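Long-range contacts in dienelactone hydrolase (Anabaena variabilis, PDB 2O2G), which probably acts as a hydrolase of the dienelactone hydrolase family, built on the alpha/beta-hydrolase fold: residues V17-V22 with A95-G100; N27-N32 with L65-I70; V139-S144 with E216-Y221. All blocks are in the same frame, centred on the assembly; numbering follows the deposited sequence. Where two conformers were deposited one is given.

Contact 1: residues V17-V22 with A95-G100; sequences VSVGEV and ASRLVG
The guanidinium of R97, which has V22 lying over one face, is gripped at NH1 by two acceptors: the carbonyl oxygen of L72 and the carboxylate of E77, the latter in a salt bridge. These bonds fix the rotation of the flat group, and the V22 methyls meet it with CG1 3.8 Å from R97 NH2. A bend in the arginine chain at chi2 (-71°) helps carry the guanidinium from the helix to the hairpin. In the plane of the group, at its edge, a water takes a bond from NH2 and donates to E21 OE2 at 2.6 Å. The opposite charges of E21 and R97 are therefore linked through solvent, as OE2 and NH2 are 4.8 Å apart. On the helix itself, V19 packs against bare backbone: its CG2 is 3.6 Å from G100 C and its CG1 3.7 Å from G100 CA. With CG1 anti to the backbone N (chi1 175°), both methyls can bear on the glycine. Glycine suits this place, since a CB would run into V19 CG1. A second water joins the two segments by donating to G100 O at 2.7 Å and also to S18 O. The hairpin is closed by a type II' turn from V19 to V22, in which V19 N bonds to V22 O at 2.8 Å and V22 N to V19 O. G20 takes the positive phi of the turn's second position, which glycine adopts easily. Residues 17-19 of edge strand 12-19 run at 121° to residues 95-100 of helix 91-107, and V17 extends the packing onto A101 and W104. Away from the hairpin, A95, L98 and V99 lean on helix 123-134, while L98 also meets strand 36-41 through L39 and A41.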
loop_
_atom_site.group_PDB
_atom_site.type_symbol
_atom_site.label_atom_id
_atom_site.label_comp_id
_atom_site.label_asym_id
_atom_site.label_seq_id
_atom_site.Cartn_x
_atom_site.Cartn_y
_atom_site.Cartn_z
ATOM N N VAL A 17 -9.442 -3.933 13.045
ATOM C CA VAL A 17 -8.231 -3.159 13.316
ATOM C C VAL A 17 -8.608 -1.839 14.044
ATOM O O VAL A 17 -9.225 -0.944 13.467
ATOM C CB VAL A 17 -7.510 -2.841 12.010
ATOM C CG1 VAL A 17 -6.235 -1.961 12.254
ATOM C CG2 VAL A 17 -7.142 -4.120 11.232
ATOM N N SER A 18 -8.254 -1.749 15.324
ATOM C CA SER A 18 -8.530 -0.582 16.132
ATOM C C SER A 18 -7.476 0.509 15.906
ATOM O O SER A 18 -6.262 0.250 15.974
ATOM C CB SER A 18 -8.563 -0.951 17.610
ATOM O OG SER A 18 -9.723 -1.711 17.907
ATOM N N VAL A 19 -7.955 1.709 15.615
ATOM C CA VAL A 19 -7.116 2.866 15.381
ATOM C C VAL A 19 -7.788 3.955 16.171
ATOM O O VAL A 19 -8.729 4.571 15.715
ATOM C CB VAL A 19 -7.037 3.230 13.910
ATOM C CG1 VAL A 19 -6.245 4.514 13.708
ATOM C CG2 VAL A 19 -6.383 2.064 13.125
ATOM N N GLY A 20 -7.351 4.129 17.404
ATOM C CA GLY A 20 -7.951 5.121 18.269
ATOM C C GLY A 20 -9.410 4.793 18.450
ATOM O O GLY A 20 -9.782 3.657 18.772
ATOM N N GLU A 21 -10.240 5.768 18.132
ATOM C CA GLU A 21 -11.669 5.647 18.333
ATOM C C GLU A 21 -12.377 4.826 17.262
ATOM O O GLU A 21 -13.514 4.405 17.502
ATOM C CB GLU A 21 -12.319 7.043 18.480
ATOM C CG GLU A 21 -12.596 7.889 17.198
ATOM C CD GLU A 21 -11.368 8.384 16.410
ATOM O OE1 GLU A 21 -10.201 8.100 16.780
ATOM O OE2 GLU A 21 -11.588 9.087 15.392
ATOM N N VAL A 22 -11.722 4.572 16.114
ATOM C CA VAL A 22 -12.354 3.788 15.030
ATOM C C VAL A 22 -11.876 2.340 14.915
ATOM O O VAL A 22 -10.771 1.986 15.371
ATOM C CB VAL A 22 -12.192 4.441 13.625
ATOM C CG1 VAL A 22 -12.496 5.923 13.674
ATOM C CG2 VAL A 22 -10.816 4.256 13.058
ATOM N N ALA A 95 -3.369 8.660 5.744
ATOM C CA ALA A 95 -2.052 8.263 6.261
ATOM C C ALA A 95 -2.106 7.952 7.744
ATOM O O ALA A 95 -1.401 7.031 8.238
ATOM C CB ALA A 95 -1.011 9.325 5.997
ATOM N N SER A 96 -2.931 8.688 8.471
ATOM C CA SER A 96 -3.029 8.429 9.894
ATOM C C SER A 96 -3.668 7.067 10.087
ATOM O O SER A 96 -3.327 6.358 11.009
ATOM C CB SER A 96 -3.856 9.486 10.637
ATOM O OG SER A 96 -5.251 9.307 10.379
ATOM N N ARG A 97 -4.614 6.713 9.242
ATOM C CA ARG A 97 -5.272 5.410 9.360
ATOM C C ARG A 97 -4.303 4.296 9.081
ATOM O O ARG A 97 -4.294 3.289 9.767
ATOM C CB ARG A 97 -6.497 5.335 8.421
ATOM C CG ARG A 97 -7.578 6.343 8.788
ATOM C CD ARG A 97 -8.233 5.882 10.080
ATOM N NE ARG A 97 -9.161 6.830 10.613
ATOM C CZ ARG A 97 -10.384 7.023 10.151
ATOM N NH1 ARG A 97 -10.842 6.326 9.133
ATOM N NH2 ARG A 97 -11.135 7.935 10.722
ATOM N N LEU A 98 -3.448 4.500 8.099
ATOM C CA LEU A 98 -2.403 3.511 7.760
ATOM C C LEU A 98 -1.369 3.392 8.906
ATOM O O LEU A 98 -0.966 2.285 9.264
ATOM C CB LEU A 98 -1.740 3.931 6.463
ATOM C CG LEU A 98 -1.002 2.894 5.632
ATOM C CD1 LEU A 98 -1.877 1.655 5.391
ATOM C CD2 LEU A 98 -0.632 3.568 4.329
ATOM N N VAL A 99 -0.996 4.523 9.501
ATOM C CA VAL A 99 -0.081 4.530 10.659
ATOM C C VAL A 99 -0.738 3.707 11.785
ATOM O O VAL A 99 -0.056 2.921 12.429
ATOM C CB VAL A 99 0.232 5.974 11.155
ATOM C CG1 VAL A 99 0.922 6.000 12.517
ATOM C CG2 VAL A 99 1.067 6.728 10.126
ATOM N N GLY A 100 -2.042 3.941 12.017
ATOM C CA GLY A 100 -2.839 3.203 13.029
ATOM C C GLY A 100 -2.845 1.697 12.778
ATOM O O GLY A 100 -2.601 0.905 13.707
HETATM O O HOH W 1 -3.613 1.146 16.193
HETATM O O HOH W 2 -10.108 9.513 13.267
#

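Contact 2: residues N27-N32 with L65-I70; sequences NLVIPN and LATLLI
An antiparallel strand pair within the main sheet joins N27-V29 to T67-L69, the two short strands running at 176° to each other. N27 and L69 form one hydrogen-bonded pair, with N27 N to L69 O at 2.8 Å and L69 N to N27 O at 3.0 Å. V29 and T67 form the next such pair. Here V29 N reaches T67 O at 2.9 Å, and T67 N returns a bond to V29 O. L28 and L68 sit between them as a non-hydrogen-bonded pair. Their leucine side chains share the face of the sheet opposite to the one that carries N27, V29, T67 and L69; there L28 CB is 4.3 Å from L68 CD1 and both touch V15 of strand 12-19. In the alpha/beta-hydrolase fold this is the place of the antiparallel second strand: strand 22-29 runs against strand 66-70, which in turn lies parallel to strand 36-41. Beta-branched V29 and T67 suit extended backbone and stand side by side, V29 CB being 3.8 Å from T67 OG1. The hydroxyl lies between its backbone N and carbonyl carbon (chi1 63°), where it bonds to Q61 of helix 51-63 and to a water. That water also donates to N27 O at 2.9 Å, tying the T67 hydroxyl to the backbone of strand 22-29. L69, on the same face, packs on N53 and A57 of that helix. Past the last bridge pair, A66 CB meets I30 CG1 at 4.2 Å. P31 has no N-H to offer L65 O, and its ring lies against that oxygen instead, with CD 3.4 Å away; L65 O is buried without a hydrogen-bond partner.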
loop_
_atom_site.group_PDB
_atom_site.type_symbol
_atom_site.label_atom_id
_atom_site.label_comp_id
_atom_site.label_asym_id
_atom_site.label_seq_id
_atom_site.Cartn_x
_atom_site.Cartn_y
_atom_site.Cartn_z
ATOM N N ASN A 27 -8.689 -7.862 6.106
ATOM C CA ASN A 27 -8.612 -9.250 5.701
ATOM C C ASN A 27 -7.102 -9.581 5.821
ATOM O O ASN A 27 -6.244 -9.032 5.086
ATOM C CB ASN A 27 -9.279 -9.481 4.317
ATOM C CG ASN A 27 -10.863 -9.226 4.301
ATOM O OD1 ASN A 27 -11.591 -9.358 5.310
ATOM N ND2 ASN A 27 -11.379 -8.921 3.106
ATOM N N LEU A 28 -6.794 -10.438 6.812
ATOM C CA LEU A 28 -5.433 -10.836 7.134
ATOM C C LEU A 28 -5.130 -12.235 6.681
ATOM O O LEU A 28 -5.877 -13.179 6.990
ATOM C CB LEU A 28 -5.230 -10.771 8.654
ATOM C CG LEU A 28 -3.874 -11.115 9.285
ATOM C CD1 LEU A 28 -2.739 -10.139 8.926
ATOM C CD2 LEU A 28 -4.083 -11.164 10.797
ATOM N N VAL A 29 -4.045 -12.379 5.934
ATOM C CA VAL A 29 -3.572 -13.713 5.528
ATOM C C VAL A 29 -2.099 -13.827 5.918
ATOM O O VAL A 29 -1.322 -12.958 5.575
ATOM C CB VAL A 29 -3.654 -13.937 4.002
ATOM C CG1 VAL A 29 -3.084 -15.297 3.642
ATOM C CG2 VAL A 29 -5.060 -13.821 3.507
ATOM N N ILE A 30 -1.709 -14.912 6.595
ATOM C CA ILE A 30 -0.304 -15.087 7.005
ATOM C C ILE A 30 0.177 -16.466 6.605
ATOM O O ILE A 30 -0.113 -17.440 7.318
ATOM C CB ILE A 30 -0.118 -14.968 8.542
ATOM C CG1 ILE A 30 -0.600 -13.618 9.054
ATOM C CG2 ILE A 30 1.393 -15.132 8.911
ATOM C CD1 ILE A 30 -0.680 -13.495 10.562
ATOM N N PRO A 31 0.846 -16.584 5.449
ATOM C CA PRO A 31 1.303 -17.951 5.138
ATOM C C PRO A 31 2.301 -18.499 6.146
ATOM O O PRO A 31 3.015 -17.742 6.775
ATOM C CB PRO A 31 2.000 -17.797 3.781
ATOM C CG PRO A 31 1.533 -16.453 3.208
ATOM C CD PRO A 31 1.216 -15.612 4.394
ATOM N N ASN A 32 2.377 -19.821 6.249
ATOM C CA ASN A 32 3.319 -20.470 7.161
ATOM C C ASN A 32 4.736 -20.013 6.851
ATOM O O ASN A 32 5.111 -19.898 5.678
ATOM C CB ASN A 32 3.213 -21.999 7.039
ATOM C CG ASN A 32 1.867 -22.531 7.509
ATOM O OD1 ASN A 32 1.165 -21.867 8.270
ATOM N ND2 ASN A 32 1.506 -23.738 7.059
ATOM N N LEU A 65 4.554 -14.097 1.460
ATOM C CA LEU A 65 4.353 -12.870 2.204
ATOM C C LEU A 65 2.972 -12.804 2.799
ATOM O O LEU A 65 1.983 -13.166 2.129
ATOM C CB LEU A 65 4.477 -11.658 1.285
ATOM C CG LEU A 65 5.908 -11.289 0.872
ATOM C CD1 LEU A 65 5.914 -10.454 -0.409
ATOM C CD2 LEU A 65 6.655 -10.580 2.028
ATOM N N ALA A 66 2.910 -12.322 4.039
ATOM C CA ALA A 66 1.645 -12.062 4.702
ATOM C C ALA A 66 1.069 -10.825 4.084
ATOM O O ALA A 66 1.817 -10.000 3.540
ATOM C CB ALA A 66 1.846 -11.826 6.198
ATOM N N THR A 67 -0.259 -10.683 4.170
ATOM C CA THR A 67 -0.946 -9.473 3.661
ATOM C C THR A 67 -2.096 -9.008 4.578
ATOM O O THR A 67 -2.757 -9.830 5.216
ATOM C CB THR A 67 -1.535 -9.689 2.240
ATOM O OG1 THR A 67 -2.549 -10.711 2.261
ATOM C CG2 THR A 67 -0.430 -10.085 1.258
ATOM N N LEU A 68 -2.289 -7.699 4.644
ATOM C CA LEU A 68 -3.441 -7.074 5.324
ATOM C C LEU A 68 -4.078 -6.075 4.360
ATOM O O LEU A 68 -3.489 -5.066 4.019
ATOM C CB LEU A 68 -3.051 -6.374 6.613
ATOM C CG LEU A 68 -4.197 -5.638 7.332
ATOM C CD1 LEU A 68 -5.342 -6.618 7.660
ATOM C CD2 LEU A 68 -3.659 -4.924 8.569
ATOM N N LEU A 69 -5.247 -6.452 3.848
ATOM C CA LEU A 69 -6.057 -5.616 2.995
ATOM C C LEU A 69 -7.037 -4.986 3.960
ATOM O O LEU A 69 -7.776 -5.687 4.622
ATOM C CB LEU A 69 -6.763 -6.483 1.969
ATOM C CG LEU A 69 -5.819 -7.037 0.891
ATOM C CD1 LEU A 69 -6.367 -8.324 0.336
ATOM C CD2 LEU A 69 -5.613 -6.021 -0.180
ATOM N N ILE A 70 -7.018 -3.664 4.030
ATOM C CA ILE A 70 -7.833 -2.905 4.970
ATOM C C ILE A 70 -8.706 -1.812 4.357
ATOM O O ILE A 70 -8.396 -1.267 3.307
ATOM C CB ILE A 70 -6.858 -2.307 6.009
ATOM C CG1 ILE A 70 -7.567 -2.012 7.315
ATOM C CG2 ILE A 70 -6.051 -1.114 5.453
ATOM C CD1 ILE A 70 -6.615 -1.869 8.427
HETATM O O HOH W 3 -4.919 -10.308 2.905
#

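Contact 3: residues V139-S144 with E216-Y221; sequences VQAVVS and EWFMHY
Helix 206-221 packs on strand 139-145 of the central sheet, a helix-on-sheet layer of the alpha/beta-hydrolase fold, with A141 and V143 turned to W217, F218 and Y221. The apolar contacts carry most of it. V143 CG2 reaches F218 CZ at 3.4 Å and W217 CD1 at 3.8 Å, this one branch serving both rings. A141, small enough to let the helix come close, puts CB at the edge of the F218 ring and 3.7 Å from Y221 CB. Replacing F218 by an alanine would probably open a gap beside V143 CG2 and A141 CB, which the ring now fills. Among the aromatic groups, W217 and Y221 are one helical turn apart, and Y221 CE2 lies over the centre of the indole, 3.5 Å above its plane. The indole N-H is satisfied by P162 O. One direct hydrogen bond joins the two segments, at the helix end: the extended Q140 side chain carries its amide past the last turn, and NE2 donates to Y221 O at 3.1 Å, the oxygen lying nearly in the amide plane and the N-H...O angle bent to 144°.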
loop_
_atom_site.group_PDB
_atom_site.type_symbol
_atom_site.label_atom_id
_atom_site.label_comp_id
_atom_site.label_asym_id
_atom_site.label_seq_id
_atom_site.Cartn_x
_atom_site.Cartn_y
_atom_site.Cartn_z
ATOM N N VAL A 139 8.591 0.602 9.125
ATOM C CA VAL A 139 8.211 0.313 7.745
ATOM C C VAL A 139 9.481 0.103 6.947
ATOM O O VAL A 139 10.328 0.996 6.884
ATOM C CB VAL A 139 7.385 1.442 7.130
ATOM C CG1 VAL A 139 6.932 1.032 5.708
ATOM C CG2 VAL A 139 6.199 1.795 8.046
ATOM N N GLN A 140 9.602 -1.092 6.388
ATOM C CA GLN A 140 10.807 -1.556 5.688
ATOM C C GLN A 140 10.786 -1.520 4.169
ATOM O O GLN A 140 11.828 -1.791 3.529
ATOM C CB GLN A 140 11.165 -2.981 6.130
ATOM C CG GLN A 140 11.506 -3.095 7.621
ATOM C CD GLN A 140 12.301 -4.344 8.014
ATOM O OE1 GLN A 140 12.559 -4.541 9.199
ATOM N NE2 GLN A 140 12.716 -5.182 7.029
ATOM N N ALA A 141 9.641 -1.178 3.583
ATOM C CA ALA A 141 9.511 -1.090 2.129
ATOM C C ALA A 141 8.182 -0.486 1.732
ATOM O O ALA A 141 7.180 -0.612 2.434
ATOM C CB ALA A 141 9.683 -2.489 1.448
ATOM N N VAL A 142 8.181 0.198 0.595
ATOM C CA VAL A 142 6.966 0.792 0.060
ATOM C C VAL A 142 6.953 0.609 -1.459
ATOM O O VAL A 142 7.969 0.763 -2.104
ATOM C CB VAL A 142 6.847 2.318 0.371
ATOM C CG1 VAL A 142 5.613 2.945 -0.347
ATOM C CG2 VAL A 142 6.784 2.578 1.871
ATOM N N VAL A 143 5.795 0.253 -1.994
ATOM C CA VAL A 143 5.575 0.172 -3.438
ATOM C C VAL A 143 4.355 1.079 -3.695
ATOM O O VAL A 143 3.333 0.965 -3.012
ATOM C CB VAL A 143 5.274 -1.247 -3.920
ATOM C CG1 VAL A 143 4.916 -1.252 -5.416
ATOM C CG2 VAL A 143 6.428 -2.158 -3.660
ATOM N N SER A 144 4.481 1.986 -4.658
ATOM C CA SER A 144 3.405 2.885 -5.034
ATOM C C SER A 144 2.972 2.530 -6.448
ATOM O O SER A 144 3.803 2.560 -7.355
ATOM C CB SER A 144 3.849 4.337 -4.947
ATOM O OG SER A 144 2.886 5.121 -5.616
ATOM N N GLU A 216 8.929 -9.152 -5.948
ATOM C CA GLU A 216 10.411 -9.084 -5.943
ATOM C C GLU A 216 10.923 -8.073 -4.927
ATOM O O GLU A 216 11.879 -8.329 -4.176
ATOM C CB GLU A 216 10.951 -8.704 -7.341
ATOM C CG GLU A 216 10.873 -9.898 -8.255
ATOM C CD GLU A 216 11.110 -9.575 -9.701
ATOM O OE1 GLU A 216 10.907 -8.411 -10.104
ATOM O OE2 GLU A 216 11.486 -10.523 -10.431
ATOM N N TRP A 217 10.277 -6.917 -4.903
ATOM C CA TRP A 217 10.681 -5.847 -4.003
ATOM C C TRP A 217 10.482 -6.206 -2.542
ATOM O O TRP A 217 11.415 -6.050 -1.727
ATOM C CB TRP A 217 9.924 -4.560 -4.327
ATOM C CG TRP A 217 10.470 -3.300 -3.722
ATOM C CD1 TRP A 217 9.999 -2.653 -2.618
ATOM C CD2 TRP A 217 11.537 -2.488 -4.231
ATOM N NE1 TRP A 217 10.724 -1.536 -2.387
ATOM C CE2 TRP A 217 11.671 -1.391 -3.364
ATOM C CE3 TRP A 217 12.400 -2.592 -5.332
ATOM C CZ2 TRP A 217 12.630 -0.381 -3.558
ATOM C CZ3 TRP A 217 13.345 -1.611 -5.534
ATOM C CH2 TRP A 217 13.447 -0.493 -4.648
ATOM N N PHE A 218 9.275 -6.657 -2.211
ATOM C CA PHE A 218 8.937 -6.989 -0.810
ATOM C C PHE A 218 9.737 -8.182 -0.324
ATOM O O PHE A 218 10.190 -8.227 0.832
ATOM C CB PHE A 218 7.426 -7.246 -0.678
ATOM C CG PHE A 218 6.581 -6.007 -0.829
ATOM C CD1 PHE A 218 6.865 -4.866 -0.109
ATOM C CD2 PHE A 218 5.476 -5.996 -1.660
ATOM C CE1 PHE A 218 6.065 -3.768 -0.202
ATOM C CE2 PHE A 218 4.667 -4.873 -1.743
ATOM C CZ PHE A 218 4.977 -3.769 -1.049
HETATM N N MSE A 219 9.938 -9.176 -1.189
HETATM C CA MSE A 219 10.717 -10.331 -0.770
HETATM C C MSE A 219 12.134 -9.922 -0.395
HETATM O O MSE A 219 12.702 -10.419 0.597
HETATM C CB MSE A 219 10.679 -11.412 -1.846
HETATM C CG MSE A 219 9.307 -12.039 -1.941
HETATM SE SE MSE A 219 8.990 -13.173 -0.414
HETATM C CE MSE A 219 10.325 -14.377 -0.913
ATOM N N HIS A 220 12.703 -9.008 -1.146
ATOM C CA HIS A 220 14.064 -8.561 -0.838
ATOM C C HIS A 220 14.152 -7.728 0.431
ATOM O O HIS A 220 15.035 -7.973 1.260
ATOM C CB HIS A 220 14.653 -7.741 -1.970
ATOM C CG HIS A 220 16.036 -7.253 -1.685
ATOM N ND1 HIS A 220 17.122 -8.102 -1.609
ATOM C CD2 HIS A 220 16.513 -6.009 -1.440
ATOM C CE1 HIS A 220 18.207 -7.401 -1.336
ATOM N NE2 HIS A 220 17.866 -6.127 -1.235
ATOM N N TYR A 221 13.261 -6.743 0.559
ATOM C CA TYR A 221 13.298 -5.799 1.671
ATOM C C TYR A 221 12.561 -6.181 2.955
ATOM O O TYR A 221 12.844 -5.593 3.968
ATOM C CB TYR A 221 12.861 -4.385 1.216
ATOM C CG TYR A 221 13.856 -3.717 0.315
ATOM C CD1 TYR A 221 15.057 -3.261 0.818
ATOM C CD2 TYR A 221 13.595 -3.510 -1.034
ATOM C CE1 TYR A 221 15.981 -2.669 0.025
ATOM C CE2 TYR A 221 14.525 -2.905 -1.848
ATOM C CZ TYR A 221 15.725 -2.479 -1.310
ATOM O OH TYR A 221 16.679 -1.864 -2.092
#

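All three contacts reach one mixed sheet. Contact 1 lies at its outer edge on strand 12-19, contact 2 joins the next two strands, and contact 3 sits on the more central strand 139-145. Centres of contacts 1 and 2 are about 18 Å apart, those of 2 and 3 about 15 Å, and those of 1 and 3 about 22 Å. Along the chain contact 2 is nested within contact 1, and contact 3 follows both. V17 packs on I70 between contacts 1 and 2, while L65 meets F218 and M219 between 2 and 3. Helices 91-107 and 206-221 lie on opposite faces, completing the three-layered sandwich expected of an alpha/beta hydrolase.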